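Local atomic coordinates of adenylate kinase (Desulfovibrio gigas, PDB entry 2XB4), a protein that probably catalyses the reversible transfer of the terminal phosphate of ATP to AMP, giving two ADP, and carries a bound zinc ion. Residues 4-9 with 182-187; 59-64 with 88-93. One frame throughout, in Å; residues are numbered along the deposited sequence.

Overall arrangement
Interaction 1 lies in the buried heart of the molecule, its centre about 8 Å from the centre of the chain, where strand 2-6, the middle strand of the five-stranded parallel sheet, meets the start of helix 184-192. Interaction 2 is a surface contact, its centre about 17 Å from the centre of the chain, between the first turns of helices 61-75 and 89-101. Both of its segments fall in sequence between those of interaction 1, and the two centres are 14 Å apart. Helix 89-101 joins them: Asp182 O accepts a probable hydrogen bond from Thr89 N, and Ala187 CB packs on Asn88 O. Interaction 1 holds Pro8 and Asn9 of the tartrate pocket, while interaction 2 holds Val59 and Gln91, predicted to bind AMP.

Interaction 1: residues 4-9 with 182-187; sequences LIFGPN and DGTLAA. With SRT (S,R meso-tartaric acid), chain C.
Phe6, at the end of strand 2-6, faces Thr184 in the first turn of helix 184-192 with their CA atoms 7.9 Å apart, and Gly183 sits at the N-cap of that helix, its O accepting from Ala187 N. The Phe6 side chain points toward the helix and bridges the two segments. Its CD1 lies 3.8 Å from Thr184 CG2, which comes in at the ring edge, near the ring plane, while Ala187 CB approaches CE1 obliquely at 4.3 Å. Thr184 has CG2 anti to its backbone N, which brings the methyl to the ring; OG1 is hydrogen-bonded to Arg87 O, so its polar end is satisfied although the residue is buried. Pro86 and Val109 also pack on Phe6. Past Gly7 the chain turns to the tartrate, whose O3 gives a weak hydrogen bond to Pro8 O at 3.1 Å, and Pro8 O is also bonded to Ser11 OG. Gly10 N and Lys13 N bind the same ligand, as does Asn132 of a third subunit. A central parallel strand leading directly into a glycine-rich anion-binding loop is characteristic of the P-loop NTPase fold, to which adenylate kinases belong, and residues 10-15 are predicted to bind ATP.

Interaction 2: residues 59-64 with 88-93; sequences VPDDIT and NTVQAQ
Asp61 reaches across from the first turn of helix 61-75 and sets its two carboxylate oxygens beside two side chains of helix 89-101. OD2 rests on the CG1 methyl of Val90 at 3.5 Å, and OD1 comes to 3.8 Å from CG of Gln91. Both side chains meet the aspartate at about a right angle, and the Gln91 amide is turned 70° from the carboxylate plane, with NE2 4.0 Å from OD1. Val90 CG1 stands anti to the backbone N (chi1 168°), which places this methyl against the acid. One water spans the two helix starts: it donates to Asp61 OD1 at 3.2 Å and accepts from Asn88 ND2 at 2.9 Å. OD2 also has a long, weak ion pair with Lys94 NZ.

Behind this shell, Asn88 and Gln91 form a capping box at the start of helix 89-101. Gln91 N donates to Asn88 OD1 at 2.9 Å in a nearly straight bond (169° at the hydrogen), and Asn88 N returns a weak one to Gln91 OE1. That oxygen also takes a hydrogen bond from Arg87 N, which helps fix the amide of Gln91, predicted, like Arg87, to bind AMP.

Asn88 is steadied further by Arg55 of a second subunit, whose backbone O accepts from ND2. On the opposite helix, Pro60 is the N-cap and its O accepts from both Ile63 N and Thr64 N, closing the turn that carries Asp61. Farther out, Phe52 of helix 50-53 packs on Pro60 and Ile63, and Phe35 of helix 31-40 on Val59 and Thr64, tying this turn to helices of the predicted NMP-binding region.

Interaction 1: residues 4-9 with 182-187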
loop_
_atom_site.group_PDB
_atom_site.type_symbol
_atom_site.label_atom_id
_atom_site.label_comp_id
_atom_site.label_asym_id
_atom_site.label_seq_id
_atom_site.Cartn_x
_atom_site.Cartn_y
_atom_site.Cartn_z
ATOM N N LEU A 4 8.826 30.576 13.268
ATOM C CA LEU A 4 9.474 29.241 13.188
ATOM C C LEU A 4 8.457 28.310 13.866
ATOM O O LEU A 4 7.894 28.719 14.878
ATOM C CB LEU A 4 10.745 29.130 14.102
ATOM C CG LEU A 4 12.030 29.630 13.470
ATOM C CD1 LEU A 4 11.917 31.128 13.498
ATOM C CD2 LEU A 4 13.214 29.183 14.311
ATOM N N ILE A 5 8.174 27.145 13.313
ATOM C CA ILE A 5 7.292 26.199 13.996
ATOM C C ILE A 5 8.036 24.886 14.255
ATOM O O ILE A 5 8.763 24.370 13.376
ATOM C CB ILE A 5 5.964 25.988 13.181
ATOM C CG1 ILE A 5 4.928 25.109 13.947
ATOM C CG2 ILE A 5 6.250 25.450 11.758
ATOM C CD1 ILE A 5 3.485 25.267 13.305
ATOM N N PHE A 6 7.871 24.349 15.476
ATOM C CA PHE A 6 8.435 23.048 15.810
ATOM C C PHE A 6 7.310 22.049 16.251
ATOM O O PHE A 6 6.429 22.385 17.071
ATOM C CB PHE A 6 9.427 23.171 16.998
ATOM C CG PHE A 6 10.657 24.031 16.720
ATOM C CD1 PHE A 6 11.818 23.458 16.168
ATOM C CD2 PHE A 6 10.632 25.398 16.961
ATOM C CE1 PHE A 6 13.009 24.239 15.954
ATOM C CE2 PHE A 6 11.747 26.209 16.732
ATOM C CZ PHE A 6 12.951 25.673 16.225
ATOM N N GLY A 7 7.451 20.782 15.852
ATOM C CA GLY A 7 6.644 19.730 16.500
ATOM C C GLY A 7 7.064 18.361 15.932
ATOM O O GLY A 7 7.620 18.311 14.805
ATOM N N PRO A 8 6.813 17.279 16.678
ATOM C CA PRO A 8 7.253 15.938 16.274
ATOM C C PRO A 8 6.266 15.403 15.237
ATOM O O PRO A 8 5.131 15.930 15.140
ATOM C CB PRO A 8 7.037 15.092 17.533
ATOM C CG PRO A 8 5.956 15.800 18.324
ATOM C CD PRO A 8 6.202 17.311 18.033
ATOM N N ASN A 9 6.661 14.356 14.529
ATOM C CA ASN A 9 5.661 13.598 13.776
ATOM C C ASN A 9 4.549 13.102 14.699
ATOM O O ASN A 9 4.848 12.679 15.825
ATOM C CB ASN A 9 6.343 12.403 13.077
ATOM C CG ASN A 9 7.216 12.863 11.835
ATOM O OD1 ASN A 9 7.126 14.010 11.312
ATOM N ND2 ASN A 9 7.993 11.979 11.367
ATOM N N ASP A 182 20.958 18.004 22.121
ATOM C CA ASP A 182 21.324 18.838 20.940
ATOM C C ASP A 182 20.413 18.528 19.746
ATOM O O ASP A 182 20.746 18.882 18.616
ATOM C CB ASP A 182 22.831 18.730 20.629
ATOM C CG ASP A 182 23.338 17.267 20.357
ATOM O OD1 ASP A 182 22.560 16.289 20.298
ATOM O OD2 ASP A 182 24.568 17.140 20.130
ATOM N N GLY A 183 19.257 17.937 20.014
ATOM C CA GLY A 183 18.334 17.569 18.908
ATOM C C GLY A 183 17.256 18.681 18.739
ATOM O O GLY A 183 17.506 19.875 19.068
ATOM N N THR A 184 16.050 18.321 18.280
ATOM C CA THR A 184 15.149 19.410 17.893
ATOM C C THR A 184 14.493 20.118 19.059
ATOM O O THR A 184 14.324 21.323 18.990
ATOM C CB THR A 184 14.099 18.874 16.920
ATOM O OG1 THR A 184 14.791 18.066 15.969
ATOM C CG2 THR A 184 13.441 20.043 16.185
ATOM N N LEU A 185 14.108 19.384 20.125
ATOM C CA LEU A 185 13.675 20.053 21.330
ATOM C C LEU A 185 14.752 20.989 21.898
ATOM O O LEU A 185 14.377 22.076 22.407
ATOM C CB LEU A 185 13.227 19.040 22.467
ATOM C CG LEU A 185 11.808 18.430 22.400
ATOM C CD1 LEU A 185 11.574 17.645 23.730
ATOM C CD2 LEU A 185 10.713 19.566 22.233
ATOM N N ALA A 186 16.032 20.556 21.923
ATOM C CA ALA A 186 17.098 21.473 22.410
ATOM C C ALA A 186 17.106 22.741 21.490
ATOM O O ALA A 186 17.285 23.839 22.005
ATOM C CB ALA A 186 18.432 20.760 22.401
ATOM N N ALA A 187 16.887 22.570 20.170
ATOM C CA ALA A 187 16.837 23.732 19.281
ATOM C C ALA A 187 15.670 24.676 19.627
ATOM O O ALA A 187 15.857 25.943 19.705
ATOM C CB ALA A 187 16.787 23.326 17.777
HETATM O O1 SRT C . 0.645 14.163 12.642
HETATM O O11 SRT C . 0.139 15.724 11.082
HETATM C C1 SRT C . 0.919 14.950 11.697
HETATM C C2 SRT C . 2.378 15.043 11.580
HETATM O O2 SRT C . 3.138 13.865 11.392
HETATM C C3 SRT C . 2.978 16.393 11.410
HETATM O O3 SRT C . 3.047 16.493 12.857
HETATM C C4 SRT C . 4.348 16.359 10.878
HETATM O O4 SRT C . 4.467 16.394 9.642
HETATM O O41 SRT C . 5.284 16.306 11.682
#

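Interaction 2: residues 59-64 with 88-93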
loop_
_atom_site.group_PDB
_atom_site.type_symbol
_atom_site.label_atom_id
_atom_site.label_comp_id
_atom_site.label_asym_id
_atom_site.label_seq_id
_atom_site.Cartn_x
_atom_site.Cartn_y
_atom_site.Cartn_z
ATOM N N VAL A 59 24.627 18.033 3.140
ATOM C CA VAL A 59 25.143 19.369 2.798
ATOM C C VAL A 59 25.656 20.028 4.098
ATOM O O VAL A 59 24.992 19.929 5.145
ATOM C CB VAL A 59 24.042 20.207 2.149
ATOM C CG1 VAL A 59 24.528 21.666 1.862
ATOM C CG2 VAL A 59 23.423 19.456 0.897
ATOM N N PRO A 60 26.839 20.644 4.078
ATOM C CA PRO A 60 27.327 21.266 5.311
ATOM C C PRO A 60 26.476 22.493 5.721
ATOM O O PRO A 60 25.908 23.155 4.860
ATOM C CB PRO A 60 28.780 21.751 4.938
ATOM C CG PRO A 60 29.151 20.952 3.733
ATOM C CD PRO A 60 27.810 20.750 2.983
ATOM N N ASP A 61 26.445 22.813 7.015
ATOM C CA ASP A 61 25.662 23.952 7.533
ATOM C C ASP A 61 26.077 25.251 6.911
ATOM O O ASP A 61 25.208 26.110 6.716
ATOM C CB ASP A 61 25.797 24.077 9.058
ATOM C CG ASP A 61 25.401 22.819 9.813
ATOM O OD1 ASP A 61 24.513 22.029 9.347
ATOM O OD2 ASP A 61 25.985 22.648 10.939
ATOM N N ASP A 62 27.359 25.391 6.494
ATOM C CA ASP A 62 27.784 26.637 5.842
ATOM C C ASP A 62 27.284 26.822 4.434
ATOM O O ASP A 62 27.502 27.876 3.823
ATOM C CB ASP A 62 29.294 26.935 5.970
ATOM C CG ASP A 62 30.214 25.959 5.182
ATOM O OD1 ASP A 62 29.791 25.129 4.321
ATOM O OD2 ASP A 62 31.450 26.085 5.428
ATOM N N ILE A 63 26.594 25.791 3.906
ATOM C CA ILE A 63 25.928 25.933 2.641
ATOM C C ILE A 63 24.400 25.932 2.863
ATOM O O ILE A 63 23.681 26.712 2.238
ATOM C CB ILE A 63 26.329 24.777 1.655
ATOM C CG1 ILE A 63 27.825 24.917 1.265
ATOM C CG2 ILE A 63 25.478 24.838 0.432
ATOM C CD1 ILE A 63 28.325 23.733 0.425
ATOM N N THR A 64 23.907 25.071 3.738
ATOM C CA THR A 64 22.482 24.978 4.024
ATOM C C THR A 64 21.909 26.309 4.626
ATOM O O THR A 64 20.859 26.784 4.194
ATOM C CB THR A 64 22.266 23.836 5.037
ATOM O OG1 THR A 64 22.565 22.584 4.370
ATOM C CG2 THR A 64 20.802 23.816 5.442
ATOM N N ASN A 88 18.671 20.726 14.906
ATOM C CA ASN A 88 19.587 20.508 16.036
ATOM C C ASN A 88 20.119 21.883 16.489
ATOM O O ASN A 88 19.849 22.919 15.834
ATOM C CB ASN A 88 20.715 19.490 15.640
ATOM C CG ASN A 88 21.606 19.974 14.439
ATOM O OD1 ASN A 88 21.962 21.129 14.339
ATOM N ND2 ASN A 88 21.970 19.047 13.534
ATOM N N THR A 89 20.893 21.881 17.571
ATOM C CA THR A 89 21.327 23.142 18.196
ATOM C C THR A 89 22.353 23.915 17.385
ATOM O O THR A 89 22.323 25.184 17.363
ATOM C CB THR A 89 21.814 22.945 19.649
ATOM O OG1 THR A 89 22.680 21.807 19.671
ATOM C CG2 THR A 89 20.632 22.617 20.544
ATOM N N VAL A 90 23.281 23.188 16.751
ATOM C CA VAL A 90 24.301 23.838 15.900
ATOM C C VAL A 90 23.601 24.575 14.747
ATOM O O VAL A 90 23.887 25.762 14.484
ATOM C CB VAL A 90 25.418 22.849 15.419
ATOM C CG1 VAL A 90 26.317 23.459 14.294
ATOM C CG2 VAL A 90 26.302 22.322 16.636
ATOM N N GLN A 91 22.655 23.913 14.071
ATOM C CA GLN A 91 21.871 24.601 13.055
ATOM C C GLN A 91 21.078 25.749 13.652
ATOM O O GLN A 91 20.934 26.835 12.961
ATOM C CB GLN A 91 20.825 23.688 12.395
ATOM C CG GLN A 91 21.484 22.598 11.556
ATOM C CD GLN A 91 20.444 21.514 11.056
ATOM O OE1 GLN A 91 19.351 21.374 11.575
ATOM N NE2 GLN A 91 20.825 20.773 10.014
ATOM N N ALA A 92 20.489 25.570 14.842
ATOM C CA ALA A 92 19.625 26.639 15.353
ATOM C C ALA A 92 20.438 27.911 15.605
ATOM O O ALA A 92 19.923 29.084 15.427
ATOM C CB ALA A 92 18.969 26.221 16.700
ATOM N N GLN A 93 21.643 27.732 16.195
ATOM C CA GLN A 93 22.447 28.918 16.536
ATOM C C GLN A 93 22.995 29.546 15.180
ATOM O O GLN A 93 23.033 30.767 15.003
ATOM C CB GLN A 93 23.623 28.540 17.441
ATOM C CG GLN A 93 24.522 29.731 17.634
ATOM C CD GLN A 93 25.628 29.432 18.628
ATOM O OE1 GLN A 93 25.660 28.349 19.233
ATOM N NE2 GLN A 93 26.560 30.374 18.786
HETATM O O HOH W 1 23.913 19.769 11.474
#